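Local coordinates for protein alpha-glucosidase (Bacteroides thetaiotaomicron, PDB 5XFM) that hydrolyses beta-L-arabinopyranosides and alpha-galactosides as a bifunctional glycoside hydrolase of family 97, at residues Y82-V92 with I272-D280. The protein carries 1 engineered substitution. Residues are numbered along the deposited sequence; the frame is centred on the assembly and turned at random.
Sequences YQQTRIKVSNV and IVETTVPWD
Lys88 reaches across to 272-280 with its ammonium group and ties the backbone carbonyls of Val273 and Thr275 together. Lys88 NZ donates to Thr275 O at 2.7 Å, in the carbonyl plane and on a lone pair, and to Val273 O at 2.8 Å, where it stands 42° above the carbonyl plane. A bend at chi3 (79°) turns the amine toward this pair of oxygens. The carbonyl of Thr483 is a third acceptor, so three backbone oxygens take up the buried amine. A methionine in its place would probably leave the carbonyls of Val273 and Thr275 without their shared donor, and the backbone there less firmly held.

Next to the lysine, the CG2 methyl of Ile87 sits over one face of the Trp279 indole in a CH-pi contact, 3.8 Å from the centroid of the five-membered ring; Pro278 CB covers the opposite face. At the other end of the contact the Tyr82 hydroxyl, OH, donates to Asp280 OD1 (2.8 Å), meeting it on the anti side with ring and carboxylate planes 77° apart. Between these anchors Val89 CG1 packs on Thr276 CG2 at 3.8 Å.

The first segment is the end of a beta-hairpin formed by strands 69-83 and 91-104 of the N-terminal domain's sheet, whose connecting loop lies against the segment that follows strand 256-266 and leads on toward the TIM-barrel domain. Tyr82 and Val92 exchange both backbone hydrogen bonds at the hairpin's end, and Val92 CB lies against a face of the tyrosine ring.

Farther out, Trp279 NE1 is bonded to Glu442, beside Arg443 on the helix 441-444. Thr275 OG1 accepts from Val277 N in an ST turn and is also paired with Asp121 of strand 121-128, while Glu274 reaches the backbone of Phe559.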
loop_
_atom_site.group_PDB
_atom_site.type_symbol
_atom_site.label_atom_id
_atom_site.label_comp_id
_atom_site.label_asym_id
_atom_site.label_seq_id
_atom_site.Cartn_x
_atom_site.Cartn_y
_atom_site.Cartn_z
ATOM N N TYR A 82 -8.765 -9.715 -16.246
ATOM C CA TYR A 82 -9.015 -8.293 -16.090
ATOM C C TYR A 82 -7.755 -7.456 -16.290
ATOM O O TYR A 82 -6.631 -7.927 -16.088
ATOM C CB TYR A 82 -9.652 -8.001 -14.721
ATOM C CG TYR A 82 -8.776 -8.173 -13.492
ATOM C CD1 TYR A 82 -7.930 -7.152 -13.063
ATOM C CD2 TYR A 82 -8.841 -9.329 -12.726
ATOM C CE1 TYR A 82 -7.145 -7.294 -11.924
ATOM C CE2 TYR A 82 -8.065 -9.481 -11.582
ATOM C CZ TYR A 82 -7.219 -8.461 -11.187
ATOM O OH TYR A 82 -6.449 -8.608 -10.052
ATOM N N GLN A 83 -7.954 -6.224 -16.736
ATOM C CA GLN A 83 -6.852 -5.290 -16.915
ATOM C C GLN A 83 -6.880 -4.260 -15.795
ATOM O O GLN A 83 -7.953 -3.807 -15.386
ATOM C CB GLN A 83 -6.904 -4.595 -18.279
ATOM C CG GLN A 83 -6.829 -5.516 -19.505
ATOM C CD GLN A 83 -8.062 -6.384 -19.682
ATOM O OE1 GLN A 83 -9.188 -5.881 -19.698
ATOM N NE2 GLN A 83 -7.857 -7.691 -19.830
ATOM N N GLN A 84 -5.708 -3.927 -15.263
ATOM C CA GLN A 84 -5.628 -2.952 -14.187
ATOM C C GLN A 84 -4.349 -2.133 -14.285
ATOM O O GLN A 84 -3.249 -2.690 -14.271
ATOM C CB GLN A 84 -5.694 -3.652 -12.828
ATOM C CG GLN A 84 -5.760 -2.716 -11.639
ATOM C CD GLN A 84 -6.983 -1.808 -11.670
ATOM O OE1 GLN A 84 -8.104 -2.265 -11.886
ATOM N NE2 GLN A 84 -6.770 -0.515 -11.447
ATOM N N THR A 85 -4.493 -0.813 -14.376
ATOM C CA THR A 85 -3.342 0.077 -14.346
ATOM C C THR A 85 -3.014 0.438 -12.906
ATOM O O THR A 85 -3.812 0.176 -12.004
ATOM C CB THR A 85 -3.592 1.368 -15.135
ATOM O OG1 THR A 85 -4.660 2.101 -14.522
ATOM C CG2 THR A 85 -3.946 1.054 -16.576
ATOM N N ARG A 86 -1.847 1.049 -12.705
ATOM C CA ARG A 86 -1.427 1.594 -11.406
ATOM C C ARG A 86 -1.123 0.541 -10.334
ATOM O O ARG A 86 -1.141 0.851 -9.139
ATOM C CB ARG A 86 -2.492 2.556 -10.869
ATOM C CG ARG A 86 -2.746 3.772 -11.742
ATOM C CD ARG A 86 -4.123 4.363 -11.448
ATOM N NE ARG A 86 -5.187 3.564 -12.058
ATOM C CZ ARG A 86 -6.400 3.401 -11.539
ATOM N NH1 ARG A 86 -6.724 3.976 -10.392
ATOM N NH2 ARG A 86 -7.293 2.650 -12.168
ATOM N N ILE A 87 -0.883 -0.704 -10.742
ATOM C CA ILE A 87 -0.456 -1.741 -9.801
ATOM C C ILE A 87 0.764 -2.471 -10.366
ATOM O O ILE A 87 1.294 -2.075 -11.405
ATOM C CB ILE A 87 -1.581 -2.764 -9.488
ATOM C CG1 ILE A 87 -1.954 -3.571 -10.725
ATOM C CG2 ILE A 87 -2.808 -2.072 -8.914
ATOM C CD1 ILE A 87 -2.757 -4.825 -10.411
ATOM N N LYS A 88 1.200 -3.531 -9.683
ATOM C CA LYS A 88 2.445 -4.237 -10.017
ATOM C C LYS A 88 2.410 -5.023 -11.338
ATOM O O LYS A 88 3.456 -5.436 -11.843
ATOM C CB LYS A 88 2.816 -5.194 -8.883
ATOM C CG LYS A 88 1.852 -6.354 -8.726
ATOM C CD LYS A 88 2.185 -7.230 -7.524
ATOM C CE LYS A 88 1.702 -6.613 -6.214
ATOM N NZ LYS A 88 1.785 -7.583 -5.075
ATOM N N VAL A 89 1.217 -5.256 -11.880
ATOM C CA VAL A 89 1.074 -6.009 -13.124
ATOM C C VAL A 89 -0.108 -5.440 -13.902
ATOM O O VAL A 89 -1.042 -4.920 -13.297
ATOM C CB VAL A 89 0.875 -7.521 -12.841
ATOM C CG1 VAL A 89 -0.409 -7.754 -12.051
ATOM C CG2 VAL A 89 0.873 -8.334 -14.129
ATOM N N SER A 90 -0.080 -5.513 -15.232
ATOM C CA SER A 90 -1.123 -4.861 -16.034
ATOM C C SER A 90 -2.243 -5.801 -16.516
ATOM O O SER A 90 -3.318 -5.343 -16.905
ATOM C CB SER A 90 -0.493 -4.141 -17.232
ATOM O OG SER A 90 0.045 -5.045 -18.174
ATOM N N ASN A 91 -1.998 -7.107 -16.486
ATOM C CA ASN A 91 -3.006 -8.078 -16.921
ATOM C C ASN A 91 -3.082 -9.269 -15.979
ATOM O O ASN A 91 -2.067 -9.900 -15.679
ATOM C CB ASN A 91 -2.723 -8.561 -18.345
ATOM C CG ASN A 91 -3.096 -7.531 -19.387
ATOM O OD1 ASN A 91 -4.245 -7.466 -19.830
ATOM N ND2 ASN A 91 -2.130 -6.707 -19.777
ATOM N N VAL A 92 -4.281 -9.563 -15.491
ATOM C CA VAL A 92 -4.446 -10.677 -14.570
ATOM C C VAL A 92 -5.411 -11.745 -15.079
ATOM O O VAL A 92 -6.541 -11.450 -15.495
ATOM C CB VAL A 92 -4.922 -10.189 -13.185
ATOM C CG1 VAL A 92 -5.171 -11.371 -12.250
ATOM C CG2 VAL A 92 -3.903 -9.227 -12.584
ATOM N N ILE A 272 3.846 -13.854 -1.938
ATOM C CA ILE A 272 3.700 -12.658 -1.110
ATOM C C ILE A 272 3.946 -11.391 -1.918
ATOM O O ILE A 272 3.148 -10.452 -1.898
ATOM C CB ILE A 272 4.675 -12.684 0.075
ATOM C CG1 ILE A 272 4.465 -13.954 0.903
ATOM C CG2 ILE A 272 4.494 -11.456 0.940
ATOM C CD1 ILE A 272 3.164 -13.966 1.664
ATOM N N VAL A 273 5.051 -11.384 -2.651
ATOM C CA VAL A 273 5.431 -10.215 -3.427
ATOM C C VAL A 273 4.556 -10.029 -4.664
ATOM O O VAL A 273 4.215 -8.893 -5.015
ATOM C CB VAL A 273 6.920 -10.313 -3.837
ATOM C CG1 VAL A 273 7.287 -9.272 -4.875
ATOM C CG2 VAL A 273 7.807 -10.203 -2.595
ATOM N N GLU A 274 4.128 -11.138 -5.269
ATOM C CA GLU A 274 3.423 -11.087 -6.548
ATOM C C GLU A 274 1.901 -11.158 -6.449
ATOM O O GLU A 274 1.221 -11.208 -7.476
ATOM C CB GLU A 274 3.910 -12.222 -7.455
ATOM C CG GLU A 274 5.329 -12.050 -7.961
ATOM C CD GLU A 274 5.788 -13.213 -8.824
ATOM O OE1 GLU A 274 4.935 -14.020 -9.255
ATOM O OE2 GLU A 274 7.006 -13.308 -9.089
ATOM N N THR A 275 1.373 -11.169 -5.228
ATOM C CA THR A 275 -0.068 -11.304 -5.014
ATOM C C THR A 275 -0.876 -10.159 -5.632
ATOM O O THR A 275 -0.444 -8.998 -5.635
ATOM C CB THR A 275 -0.415 -11.386 -3.510
ATOM O OG1 THR A 275 -1.814 -11.655 -3.356
ATOM C CG2 THR A 275 -0.072 -10.083 -2.788
ATOM N N THR A 276 -2.046 -10.503 -6.165
ATOM C CA THR A 276 -2.973 -9.509 -6.689
ATOM C C THR A 276 -4.329 -9.565 -5.991
ATOM O O THR A 276 -5.290 -8.945 -6.441
ATOM C CB THR A 276 -3.174 -9.665 -8.211
ATOM O OG1 THR A 276 -3.572 -11.007 -8.514
ATOM C CG2 THR A 276 -1.884 -9.350 -8.952
ATOM N N VAL A 277 -4.396 -10.267 -4.864
ATOM C CA VAL A 277 -5.675 -10.428 -4.181
ATOM C C VAL A 277 -6.356 -9.106 -3.736
ATOM O O VAL A 277 -7.583 -9.069 -3.667
ATOM C CB VAL A 277 -5.545 -11.403 -2.968
ATOM C CG1 VAL A 277 -4.832 -10.764 -1.785
ATOM C CG2 VAL A 277 -6.917 -11.941 -2.553
ATOM N N PRO A 278 -5.600 -8.007 -3.480
ATOM C CA PRO A 278 -6.392 -6.794 -3.208
ATOM C C PRO A 278 -7.289 -6.371 -4.373
ATOM O O PRO A 278 -8.292 -5.688 -4.158
ATOM C CB PRO A 278 -5.323 -5.721 -2.954
ATOM C CG PRO A 278 -4.119 -6.465 -2.548
ATOM C CD PRO A 278 -4.157 -7.764 -3.273
ATOM N N TRP A 279 -6.920 -6.768 -5.587
ATOM C CA TRP A 279 -7.658 -6.382 -6.781
ATOM C C TRP A 279 -8.473 -7.551 -7.384
ATOM O O TRP A 279 -9.363 -7.335 -8.204
ATOM C CB TRP A 279 -6.680 -5.788 -7.798
ATOM C CG TRP A 279 -5.861 -4.698 -7.164
ATOM C CD1 TRP A 279 -6.253 -3.414 -6.928
ATOM C CD2 TRP A 279 -4.531 -4.812 -6.638
ATOM N NE1 TRP A 279 -5.247 -2.716 -6.305
ATOM C CE2 TRP A 279 -4.179 -3.552 -6.115
ATOM C CE3 TRP A 279 -3.601 -5.855 -6.568
ATOM C CZ2 TRP A 279 -2.936 -3.304 -5.535
ATOM C CZ3 TRP A 279 -2.364 -5.607 -5.981
ATOM C CH2 TRP A 279 -2.045 -4.343 -5.476
ATOM N N ASP A 280 -8.182 -8.782 -6.968
ATOM C CA ASP A 280 -8.878 -9.958 -7.510
ATOM C C ASP A 280 -10.377 -9.972 -7.219
ATOM O O ASP A 280 -11.172 -10.443 -8.028
ATOM C CB ASP A 280 -8.277 -11.250 -6.960
ATOM C CG ASP A 280 -6.960 -11.609 -7.609
ATOM O OD1 ASP A 280 -6.619 -11.016 -8.663
ATOM O OD2 ASP A 280 -6.277 -12.508 -7.070
#